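Local coordinates for protein 3-oxosteroid 1-dehydrogenase (Sterolibacterium denitrificans, PDB 7P18) that probably uses FAD to introduce a double bond into the A ring of 3-oxosteroids, turning them into 3-oxo-Delta(1)-steroids while an electron acceptor is reduced, at residues 17-31 / 546-558. Numbering follows the deposited sequence.
Sequences AGAMLAAARAHDLGL and AMTFGFRAANHIA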
loop_
_atom_site.group_PDB
_atom_site.type_symbol
_atom_site.label_atom_id
_atom_site.label_comp_id
_atom_site.label_asym_id
_atom_site.label_seq_id
_atom_site.Cartn_x
_atom_site.Cartn_y
_atom_site.Cartn_z
ATOM N N ALA A 17 7.782 0.004 8.017
ATOM C CA ALA A 17 7.091 -0.482 9.231
ATOM C C ALA A 17 7.644 -1.872 9.598
ATOM O O ALA A 17 7.891 -2.133 10.805
ATOM C CB ALA A 17 5.613 -0.496 8.976
ATOM N N GLY A 18 7.798 -2.758 8.622
ATOM C CA GLY A 18 8.321 -4.127 8.872
ATOM C C GLY A 18 9.677 -4.056 9.564
ATOM O O GLY A 18 9.897 -4.721 10.608
ATOM N N ALA A 19 10.569 -3.222 9.038
ATOM C CA ALA A 19 11.942 -3.051 9.565
ATOM C C ALA A 19 11.901 -2.515 10.993
ATOM O O ALA A 19 12.613 -3.080 11.837
ATOM C CB ALA A 19 12.748 -2.156 8.638
ATOM N N MET A 20 11.120 -1.471 11.266
ATOM C CA MET A 20 11.108 -0.838 12.595
ATOM C C MET A 20 10.451 -1.781 13.620
ATOM O O MET A 20 10.940 -1.847 14.790
ATOM C CB MET A 20 10.423 0.530 12.520
ATOM C CG MET A 20 11.252 1.578 11.699
ATOM S SD MET A 20 10.706 3.311 12.036
ATOM C CE MET A 20 9.232 3.388 11.030
ATOM N N LEU A 21 9.389 -2.502 13.219
ATOM C CA LEU A 21 8.723 -3.521 14.085
ATOM C C LEU A 21 9.743 -4.603 14.452
ATOM O O LEU A 21 9.871 -4.912 15.659
ATOM C CB LEU A 21 7.504 -4.113 13.366
ATOM C CG LEU A 21 6.555 -5.003 14.195
ATOM C CD1 LEU A 21 7.137 -6.386 14.401
ATOM C CD2 LEU A 21 6.224 -4.383 15.526
ATOM N N ALA A 22 10.460 -5.148 13.472
ATOM C CA ALA A 22 11.469 -6.200 13.700
ATOM C C ALA A 22 12.508 -5.663 14.693
ATOM O O ALA A 22 12.905 -6.414 15.615
ATOM C CB ALA A 22 12.077 -6.673 12.408
ATOM N N ALA A 23 12.927 -4.411 14.526
ATOM C CA ALA A 23 13.936 -3.755 15.388
ATOM C C ALA A 23 13.425 -3.685 16.835
ATOM O O ALA A 23 14.193 -4.060 17.773
ATOM C CB ALA A 23 14.272 -2.379 14.836
ATOM N N ALA A 24 12.206 -3.240 17.049
ATOM C CA ALA A 24 11.628 -3.089 18.399
ATOM C C ALA A 24 11.513 -4.480 19.036
ATOM O O ALA A 24 11.827 -4.641 20.250
ATOM C CB ALA A 24 10.289 -2.412 18.326
ATOM N N ARG A 25 11.084 -5.457 18.250
ATOM C CA ARG A 25 10.835 -6.823 18.768
ATOM C C ARG A 25 12.179 -7.449 19.141
ATOM O O ARG A 25 12.248 -8.067 20.216
ATOM C CB ARG A 25 10.049 -7.677 17.777
ATOM C CG ARG A 25 9.841 -9.109 18.250
ATOM C CD ARG A 25 8.941 -9.173 19.464
ATOM N NE ARG A 25 8.670 -10.560 19.832
ATOM C CZ ARG A 25 7.913 -10.948 20.850
ATOM N NH1 ARG A 25 7.291 -10.070 21.632
ATOM N NH2 ARG A 25 7.768 -12.240 21.066
ATOM N N ALA A 26 13.185 -7.340 18.278
ATOM C CA ALA A 26 14.530 -7.916 18.515
ATOM C C ALA A 26 15.088 -7.288 19.799
ATOM O O ALA A 26 15.580 -8.025 20.676
ATOM C CB ALA A 26 15.408 -7.683 17.330
ATOM N N HIS A 27 14.941 -5.972 19.945
ATOM C CA HIS A 27 15.361 -5.260 21.167
ATOM C C HIS A 27 14.651 -5.866 22.382
ATOM O O HIS A 27 15.354 -6.213 23.371
ATOM C CB HIS A 27 15.075 -3.772 21.063
ATOM C CG HIS A 27 15.483 -3.027 22.288
ATOM N ND1 HIS A 27 14.635 -2.864 23.358
ATOM C CD2 HIS A 27 16.632 -2.392 22.596
ATOM C CE1 HIS A 27 15.254 -2.147 24.276
ATOM N NE2 HIS A 27 16.465 -1.825 23.811
ATOM N N ASP A 28 13.329 -6.026 22.321
ATOM C CA ASP A 28 12.522 -6.483 23.487
ATOM C C ASP A 28 12.902 -7.908 23.858
ATOM O O ASP A 28 12.647 -8.250 25.007
ATOM C CB ASP A 28 11.027 -6.332 23.263
ATOM C CG ASP A 28 10.551 -4.902 23.338
ATOM O OD1 ASP A 28 11.351 -4.041 23.779
ATOM O OD2 ASP A 28 9.423 -4.645 22.961
ATOM N N LEU A 29 13.539 -8.665 22.950
ATOM C CA LEU A 29 14.005 -10.056 23.192
ATOM C C LEU A 29 15.475 -10.068 23.633
ATOM O O LEU A 29 16.021 -11.161 23.760
ATOM C CB LEU A 29 13.803 -10.880 21.918
ATOM C CG LEU A 29 12.342 -11.120 21.506
ATOM C CD1 LEU A 29 12.271 -11.876 20.171
ATOM C CD2 LEU A 29 11.580 -11.880 22.603
ATOM N N GLY A 30 16.083 -8.898 23.850
ATOM C CA GLY A 30 17.400 -8.754 24.503
ATOM C C GLY A 30 18.538 -8.619 23.509
ATOM O O GLY A 30 19.684 -8.766 23.934
ATOM N N LEU A 31 18.256 -8.359 22.223
ATOM C CA LEU A 31 19.311 -8.205 21.196
ATOM C C LEU A 31 19.618 -6.719 21.012
ATOM O O LEU A 31 18.659 -5.896 21.026
ATOM C CB LEU A 31 18.851 -8.798 19.853
ATOM C CG LEU A 31 18.460 -10.275 19.895
ATOM C CD1 LEU A 31 17.499 -10.632 18.763
ATOM C CD2 LEU A 31 19.704 -11.150 19.854
ATOM N N ALA A 546 4.566 -7.659 6.077
ATOM C CA ALA A 546 5.863 -6.989 6.367
ATOM C C ALA A 546 6.102 -7.061 7.875
ATOM O O ALA A 546 7.178 -7.524 8.315
ATOM C CB ALA A 546 5.876 -5.551 5.855
ATOM N N MET A 547 5.133 -6.627 8.645
ATOM C CA MET A 547 5.278 -6.587 10.115
ATOM C C MET A 547 5.260 -8.001 10.707
ATOM O O MET A 547 6.006 -8.218 11.677
ATOM C CB MET A 547 4.259 -5.639 10.758
ATOM C CG MET A 547 4.727 -4.129 10.620
ATOM S SD MET A 547 4.067 -3.014 11.787
ATOM C CE MET A 547 2.306 -3.268 11.602
ATOM N N THR A 548 4.469 -8.931 10.178
ATOM C CA THR A 548 4.323 -10.280 10.790
ATOM C C THR A 548 5.634 -11.052 10.580
ATOM O O THR A 548 6.144 -11.628 11.530
ATOM C CB THR A 548 3.103 -11.030 10.256
ATOM O OG1 THR A 548 1.913 -10.295 10.571
ATOM C CG2 THR A 548 3.070 -12.442 10.820
ATOM N N PHE A 549 6.230 -11.004 9.387
ATOM C CA PHE A 549 7.509 -11.698 9.138
ATOM C C PHE A 549 8.657 -10.939 9.825
ATOM O O PHE A 549 9.633 -11.588 10.205
ATOM C CB PHE A 549 7.660 -12.074 7.669
ATOM C CG PHE A 549 6.782 -13.239 7.294
ATOM C CD1 PHE A 549 7.059 -14.519 7.758
ATOM C CD2 PHE A 549 5.598 -13.046 6.596
ATOM C CE1 PHE A 549 6.219 -15.583 7.457
ATOM C CE2 PHE A 549 4.745 -14.103 6.331
ATOM C CZ PHE A 549 5.050 -15.365 6.759
ATOM N N GLY A 550 8.535 -9.625 10.043
ATOM C CA GLY A 550 9.512 -8.883 10.860
ATOM C C GLY A 550 9.542 -9.418 12.281
ATOM O O GLY A 550 10.637 -9.688 12.805
ATOM N N PHE A 551 8.364 -9.597 12.855
ATOM C CA PHE A 551 8.132 -10.208 14.194
ATOM C C PHE A 551 8.749 -11.619 14.226
ATOM O O PHE A 551 9.535 -11.919 15.183
ATOM C CB PHE A 551 6.632 -10.155 14.453
ATOM C CG PHE A 551 6.166 -10.652 15.800
ATOM C CD1 PHE A 551 6.250 -9.835 16.923
ATOM C CD2 PHE A 551 5.566 -11.898 15.927
ATOM C CE1 PHE A 551 5.749 -10.258 18.148
ATOM C CE2 PHE A 551 5.043 -12.314 17.142
ATOM C CZ PHE A 551 5.177 -11.521 18.262
ATOM N N ARG A 552 8.399 -12.477 13.270
ATOM C CA ARG A 552 8.939 -13.868 13.193
ATOM C C ARG A 552 10.467 -13.856 13.006
ATOM O O ARG A 552 11.112 -14.728 13.599
ATOM C CB ARG A 552 8.236 -14.710 12.138
ATOM C CG ARG A 552 6.766 -15.001 12.443
ATOM C CD ARG A 552 6.196 -16.079 11.528
ATOM N NE ARG A 552 6.873 -17.362 11.712
ATOM C CZ ARG A 552 6.462 -18.372 12.506
ATOM N NH1 ARG A 552 5.334 -18.291 13.190
ATOM N NH2 ARG A 552 7.190 -19.482 12.571
ATOM N N ALA A 553 11.044 -12.937 12.211
ATOM C CA ALA A 553 12.506 -12.853 12.038
ATOM C C ALA A 553 13.161 -12.617 13.398
ATOM O O ALA A 553 14.130 -13.354 13.727
ATOM C CB ALA A 553 12.918 -11.765 11.055
ATOM N N ALA A 554 12.722 -11.597 14.123
ATOM C CA ALA A 554 13.286 -11.213 15.429
ATOM C C ALA A 554 13.141 -12.413 16.376
ATOM O O ALA A 554 14.122 -12.779 17.030
ATOM C CB ALA A 554 12.596 -10.019 16.002
ATOM N N ASN A 555 11.983 -13.046 16.385
ATOM C CA ASN A 555 11.710 -14.222 17.258
ATOM C C ASN A 555 12.710 -15.331 16.922
ATOM O O ASN A 555 13.276 -15.937 17.867
ATOM C CB ASN A 555 10.262 -14.695 17.117
ATOM C CG ASN A 555 9.237 -13.775 17.714
ATOM O OD1 ASN A 555 9.553 -12.826 18.452
ATOM N ND2 ASN A 555 7.977 -14.045 17.395
ATOM N N HIS A 556 12.959 -15.588 15.639
ATOM C CA HIS A 556 13.837 -16.687 15.206
ATOM C C HIS A 556 15.266 -16.394 15.653
ATOM O O HIS A 556 15.962 -17.332 16.155
ATOM C CB HIS A 556 13.744 -16.935 13.707
ATOM C CG HIS A 556 14.483 -18.158 13.294
ATOM N ND1 HIS A 556 15.789 -18.121 12.886
ATOM C CD2 HIS A 556 14.105 -19.462 13.290
ATOM C CE1 HIS A 556 16.180 -19.355 12.599
ATOM N NE2 HIS A 556 15.134 -20.180 12.787
ATOM N N ILE A 557 15.709 -15.156 15.466
ATOM C CA ILE A 557 17.088 -14.729 15.822
ATOM C C ILE A 557 17.279 -14.919 17.343
ATOM O O ILE A 557 18.265 -15.524 17.736
ATOM C CB ILE A 557 17.362 -13.290 15.376
ATOM C CG1 ILE A 557 17.361 -13.111 13.855
ATOM C CG2 ILE A 557 18.666 -12.808 15.989
ATOM C CD1 ILE A 557 17.321 -11.646 13.433
ATOM N N ALA A 558 16.364 -14.424 18.158
ATOM C CA ALA A 558 16.402 -14.598 19.638
ATOM C C ALA A 558 16.356 -16.087 20.056
ATOM O O ALA A 558 17.087 -16.447 21.006
ATOM C CB ALA A 558 15.313 -13.808 20.285
#
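Arg25 reaches from helix 17-28 to Phe551 and Asn555 of the helix at 546-558. Its CG lies anti to the backbone N (chi1 177°), and a bend at chi2 lays the guanidinium beside the second helix. NE donates to Asn555 OD1 at 2.8 Å, nearly straight and in the carbonyl plane. NH2 reaches the same oxygen at 3.2 Å, more bent and from above that plane. The grip is therefore side-on, with two nitrogens on one atom. Phe551 CE1 lies over one face of the guanidinium, 3.4 Å from Arg25 NE, with the two planes 34° apart. Leu29 CD2 sits over the opposite face, offset toward the rim. Asn555 ND2 in turn lies over a face of the Phe551 ring.

Closer to the FAD end, Leu21 and Met547 cross at about a right angle, with Leu21 CB 3.9 Å from Met547 CG. Leu21 CD1 meets the Phe551 ring at its edge. The backbones come close through small residues: the CA atoms of Ala22 and Gly550 are 4.4 Å apart. A CB on Gly18 or Gly550 would clash with a carbonyl oxygen across the contact. Ala554 CB packs 3.6 Å from Ala22 O. Beyond the Schellman turn at Gly30, Leu31 CD1 touches Ile557 CG2 at 3.7 Å.

The contact pairs the first helix of the Rossmann-type FAD-binding fold with a helix near the C-terminus; Ala17 adjoins Ser46 and Leu543, both FAD-binding residues. A methionine at Arg25 would probably leave Asn555 OD1 without both of its donors here and its amide freer to turn. Apolar packing thus joins the helices along their length, while one partly exposed arginine adds a directional polar link.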